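Local coordinates for protein M32 carboxypeptidase (Pyrococcus furiosus, PDB 1KA2) that releases amino acids one at a time from the C-terminus of peptides, with broad specificity, as a cobalt-dependent metallocarboxypeptidase of the M32 family, at residues A99-T111 with K137-L149. Numbering follows the deposited sequence.
Sequences AFPPEFIREVSET and KIISLAKRAAEYL
Helix segments 102-111 and 137-149 run antiparallel at 152°, their axes 10.9 Å apart at closest approach, with Val108 level with Leu141 and Ala99 beside Tyr148. Phe104 is the central knob. Its CG lies anti to the backbone N (chi1 -175°), which carries the ring in among Leu141, Arg144, Ala145 and Tyr148. Tyr148 turns an edge to one face of this ring in a T-shaped pair, centroids 4.9 Å apart; CG2 of Val108 lies on the opposite face. At the edge of the ring, in its plane, Phe104 CZ meets Leu141 O at 3.5 Å. Arg144 bends at chi2 and chi3, and Phe104 CD1 and CE1 lie over one face of its guanidinium, the two planes 69° apart. Arg144 NH1 forms a salt bridge with Glu107 OE2 at 3.2 Å, on the syn side of the carboxylate. Arg144 NH2 adds a weak bond to the same oxygen, and a water bridges the pair, accepting from NH2 and donating to OE2. One turn further along the same interface, Leu141 is the reciprocal knob, set among Phe104, Glu107, Val108 and Thr111; its CD1 meets Thr111 CB and Val108 CG2. Pro101, the N-cap, sets CD over the face of the Tyr148 ring in a CH-pi contact, 3.7 Å from its centroid. With an alanine in place of Tyr148, Pro101 and one face of Phe104 would probably be left without their aromatic partner. Nearby, Phe100 CE2 touches Leu149 CD1 at 3.3 Å, and a second water links Ala99 O to Tyr148 O. The contact ties the start of helix 102-124 to the end of helix 132-149, away from the metal site. Helix 132-149 in turn packs on helices 155-163 and 359-375 through Ala142.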
# COMPACT_ATOMS: atom_id res chain seq x y z
N ALA A 99 14.37 10.97 -24.85
CA ALA A 99 14.34 12.28 -25.49
C ALA A 99 14.97 13.32 -24.57
O ALA A 99 15.61 14.27 -25.02
CB ALA A 99 12.90 12.67 -25.81
N PHE A 100 14.78 13.12 -23.27
CA PHE A 100 15.29 14.03 -22.25
C PHE A 100 16.66 13.66 -21.68
O PHE A 100 16.85 12.56 -21.15
CB PHE A 100 14.31 14.14 -21.08
CG PHE A 100 12.98 14.74 -21.43
CD1 PHE A 100 11.95 14.78 -20.49
CD2 PHE A 100 12.73 15.28 -22.70
CE1 PHE A 100 10.71 15.33 -20.79
CE2 PHE A 100 11.50 15.83 -23.01
CZ PHE A 100 10.49 15.85 -22.06
N PRO A 101 17.63 14.57 -21.78
CA PRO A 101 18.97 14.30 -21.24
C PRO A 101 18.82 14.14 -19.73
O PRO A 101 18.04 14.85 -19.10
CB PRO A 101 19.75 15.56 -21.60
CG PRO A 101 19.05 16.06 -22.82
CD PRO A 101 17.60 15.86 -22.49
N PRO A 102 19.56 13.20 -19.12
CA PRO A 102 19.46 13.02 -17.67
C PRO A 102 19.59 14.33 -16.90
O PRO A 102 19.01 14.50 -15.83
CB PRO A 102 20.58 12.02 -17.35
CG PRO A 102 21.54 12.18 -18.50
CD PRO A 102 20.61 12.33 -19.68
N GLU A 103 20.36 15.28 -17.44
CA GLU A 103 20.50 16.55 -16.76
C GLU A 103 19.20 17.34 -16.81
O GLU A 103 18.83 18.00 -15.84
CB GLU A 103 21.63 17.39 -17.35
CG GLU A 103 22.96 17.17 -16.64
CD GLU A 103 22.84 17.27 -15.12
OE1 GLU A 103 21.71 17.44 -14.61
OE2 GLU A 103 23.88 17.17 -14.44
N PHE A 104 18.51 17.25 -17.95
CA PHE A 104 17.26 17.96 -18.14
C PHE A 104 16.18 17.39 -17.23
O PHE A 104 15.41 18.14 -16.62
CB PHE A 104 16.82 17.86 -19.59
CG PHE A 104 15.60 18.66 -19.91
CD1 PHE A 104 15.62 20.05 -19.81
CD2 PHE A 104 14.43 18.04 -20.33
CE1 PHE A 104 14.50 20.80 -20.13
CE2 PHE A 104 13.31 18.78 -20.65
CZ PHE A 104 13.34 20.17 -20.55
N ILE A 105 16.12 16.06 -17.14
CA ILE A 105 15.15 15.41 -16.27
C ILE A 105 15.38 15.92 -14.86
O ILE A 105 14.44 16.10 -14.09
CB ILE A 105 15.31 13.87 -16.30
CG1 ILE A 105 14.79 13.33 -17.63
CG2 ILE A 105 14.57 13.25 -15.12
CD1 ILE A 105 14.79 11.82 -17.71
N ARG A 106 16.64 16.17 -14.52
CA ARG A 106 17.00 16.66 -13.20
C ARG A 106 16.48 18.09 -13.03
O ARG A 106 15.78 18.39 -12.06
CB ARG A 106 18.52 16.64 -13.03
CG ARG A 106 18.99 16.98 -11.64
CD ARG A 106 19.68 18.31 -11.62
NE ARG A 106 20.93 18.33 -12.37
CZ ARG A 106 22.10 18.71 -11.86
NH1 ARG A 106 22.16 19.08 -10.58
NH2 ARG A 106 23.18 18.77 -12.62
N GLU A 107 16.84 18.96 -13.97
CA GLU A 107 16.42 20.35 -13.92
C GLU A 107 14.91 20.44 -13.69
O GLU A 107 14.45 21.16 -12.80
CB GLU A 107 16.80 21.05 -15.23
CG GLU A 107 16.52 22.55 -15.25
CD GLU A 107 16.87 23.21 -16.57
OE1 GLU A 107 16.67 24.44 -16.69
OE2 GLU A 107 17.35 22.52 -17.49
N VAL A 108 14.14 19.70 -14.48
CA VAL A 108 12.69 19.69 -14.37
C VAL A 108 12.19 19.25 -12.99
O VAL A 108 11.31 19.89 -12.42
CB VAL A 108 12.05 18.79 -15.45
CG1 VAL A 108 10.59 18.52 -15.13
CG2 VAL A 108 12.15 19.48 -16.81
N SER A 109 12.73 18.16 -12.48
CA SER A 109 12.33 17.68 -11.16
C SER A 109 12.56 18.78 -10.14
O SER A 109 11.67 19.14 -9.37
CB SER A 109 13.13 16.44 -10.76
OG SER A 109 12.61 15.28 -11.36
N GLU A 110 13.77 19.33 -10.13
CA GLU A 110 14.12 20.40 -9.20
C GLU A 110 13.17 21.57 -9.33
O GLU A 110 12.43 21.89 -8.40
CB GLU A 110 15.56 20.87 -9.44
CG GLU A 110 16.61 20.04 -8.71
CD GLU A 110 18.04 20.33 -9.16
OE1 GLU A 110 18.44 21.51 -9.21
OE2 GLU A 110 18.76 19.36 -9.46
N THR A 111 13.18 22.21 -10.49
CA THR A 111 12.33 23.36 -10.77
C THR A 111 10.86 23.07 -10.42
O THR A 111 10.21 23.85 -9.72
CB THR A 111 12.45 23.76 -12.25
OG1 THR A 111 13.84 23.77 -12.62
CG2 THR A 111 11.86 25.15 -12.47
N LYS A 137 10.33 30.00 -15.68
CA LYS A 137 11.25 28.87 -15.74
C LYS A 137 10.56 27.67 -16.34
O LYS A 137 11.16 26.92 -17.11
CB LYS A 137 11.77 28.51 -14.34
CG LYS A 137 12.82 29.45 -13.79
CD LYS A 137 13.27 28.97 -12.42
CE LYS A 137 14.35 29.86 -11.83
NZ LYS A 137 14.78 29.36 -10.49
N ILE A 138 9.29 27.49 -16.00
CA ILE A 138 8.53 26.36 -16.53
C ILE A 138 8.20 26.55 -18.00
O ILE A 138 8.10 25.58 -18.75
CB ILE A 138 7.25 26.12 -15.68
CG1 ILE A 138 7.66 25.60 -14.30
CG2 ILE A 138 6.34 25.13 -16.37
CD1 ILE A 138 6.53 25.26 -13.39
N ILE A 139 8.05 27.79 -18.44
CA ILE A 139 7.78 28.04 -19.85
C ILE A 139 9.02 27.66 -20.66
O ILE A 139 8.93 27.03 -21.71
CB ILE A 139 7.39 29.52 -20.10
CG1 ILE A 139 5.94 29.75 -19.68
CG2 ILE A 139 7.56 29.88 -21.57
CD1 ILE A 139 5.52 31.20 -19.60
N SER A 140 10.19 28.03 -20.14
CA SER A 140 11.43 27.71 -20.84
C SER A 140 11.63 26.20 -20.92
O SER A 140 12.09 25.69 -21.94
CB SER A 140 12.63 28.35 -20.13
OG SER A 140 13.83 28.11 -20.86
N LEU A 141 11.30 25.49 -19.85
CA LEU A 141 11.44 24.03 -19.83
C LEU A 141 10.50 23.37 -20.84
O LEU A 141 10.87 22.41 -21.52
CB LEU A 141 11.15 23.49 -18.42
CG LEU A 141 12.08 23.96 -17.29
CD1 LEU A 141 11.57 23.40 -15.97
CD2 LEU A 141 13.52 23.53 -17.54
N ALA A 142 9.27 23.90 -20.94
CA ALA A 142 8.29 23.38 -21.88
C ALA A 142 8.78 23.49 -23.33
O ALA A 142 8.68 22.54 -24.10
CB ALA A 142 6.97 24.13 -21.72
N LYS A 143 9.30 24.66 -23.69
CA LYS A 143 9.81 24.88 -25.04
C LYS A 143 10.97 23.92 -25.30
O LYS A 143 11.00 23.23 -26.32
CB LYS A 143 10.28 26.32 -25.23
CG LYS A 143 9.15 27.35 -25.25
CD LYS A 143 9.64 28.71 -24.78
CE LYS A 143 9.57 29.77 -25.87
NZ LYS A 143 8.18 30.05 -26.29
N ARG A 144 11.92 23.86 -24.37
CA ARG A 144 13.05 22.95 -24.54
C ARG A 144 12.50 21.55 -24.79
O ARG A 144 12.90 20.88 -25.73
CB ARG A 144 13.94 22.90 -23.28
CG ARG A 144 14.54 24.24 -22.82
CD ARG A 144 16.03 24.34 -23.09
NE ARG A 144 16.83 23.25 -22.52
CZ ARG A 144 17.08 23.05 -21.22
NH1 ARG A 144 16.58 23.87 -20.31
NH2 ARG A 144 17.85 22.05 -20.84
N ALA A 145 11.57 21.12 -23.93
CA ALA A 145 10.97 19.79 -24.03
C ALA A 145 10.38 19.52 -25.40
O ALA A 145 10.50 18.42 -25.94
CB ALA A 145 9.90 19.61 -22.95
N ALA A 146 9.73 20.53 -25.97
CA ALA A 146 9.14 20.39 -27.28
C ALA A 146 10.25 20.11 -28.30
O ALA A 146 10.08 19.27 -29.19
CB ALA A 146 8.38 21.66 -27.66
N GLU A 147 11.38 20.80 -28.16
CA GLU A 147 12.51 20.60 -29.06
C GLU A 147 13.15 19.23 -28.86
O GLU A 147 13.59 18.60 -29.82
CB GLU A 147 13.56 21.71 -28.87
CG GLU A 147 13.03 23.12 -29.13
CD GLU A 147 12.50 23.29 -30.54
OE1 GLU A 147 11.63 24.15 -30.75
OE2 GLU A 147 12.95 22.55 -31.44
N TYR A 148 13.20 18.75 -27.62
CA TYR A 148 13.78 17.44 -27.34
C TYR A 148 12.90 16.34 -27.92
O TYR A 148 13.40 15.35 -28.45
CB TYR A 148 13.95 17.23 -25.84
CG TYR A 148 15.16 17.93 -25.24
CD1 TYR A 148 15.04 18.70 -24.08
CD2 TYR A 148 16.42 17.79 -25.82
CE1 TYR A 148 16.16 19.32 -23.51
CE2 TYR A 148 17.55 18.40 -25.25
CZ TYR A 148 17.40 19.16 -24.10
OH TYR A 148 18.50 19.77 -23.53
N LEU A 149 11.59 16.53 -27.82
CA LEU A 149 10.62 15.56 -28.33
C LEU A 149 10.56 15.56 -29.86
O LEU A 149 10.53 14.49 -30.48
CB LEU A 149 9.22 15.86 -27.78
CG LEU A 149 8.76 15.36 -26.40
CD1 LEU A 149 9.89 14.70 -25.63
CD2 LEU A 149 8.20 16.54 -25.62
O HOH W 1 15.85 14.48 -28.01
O HOH W 2 19.09 20.79 -18.77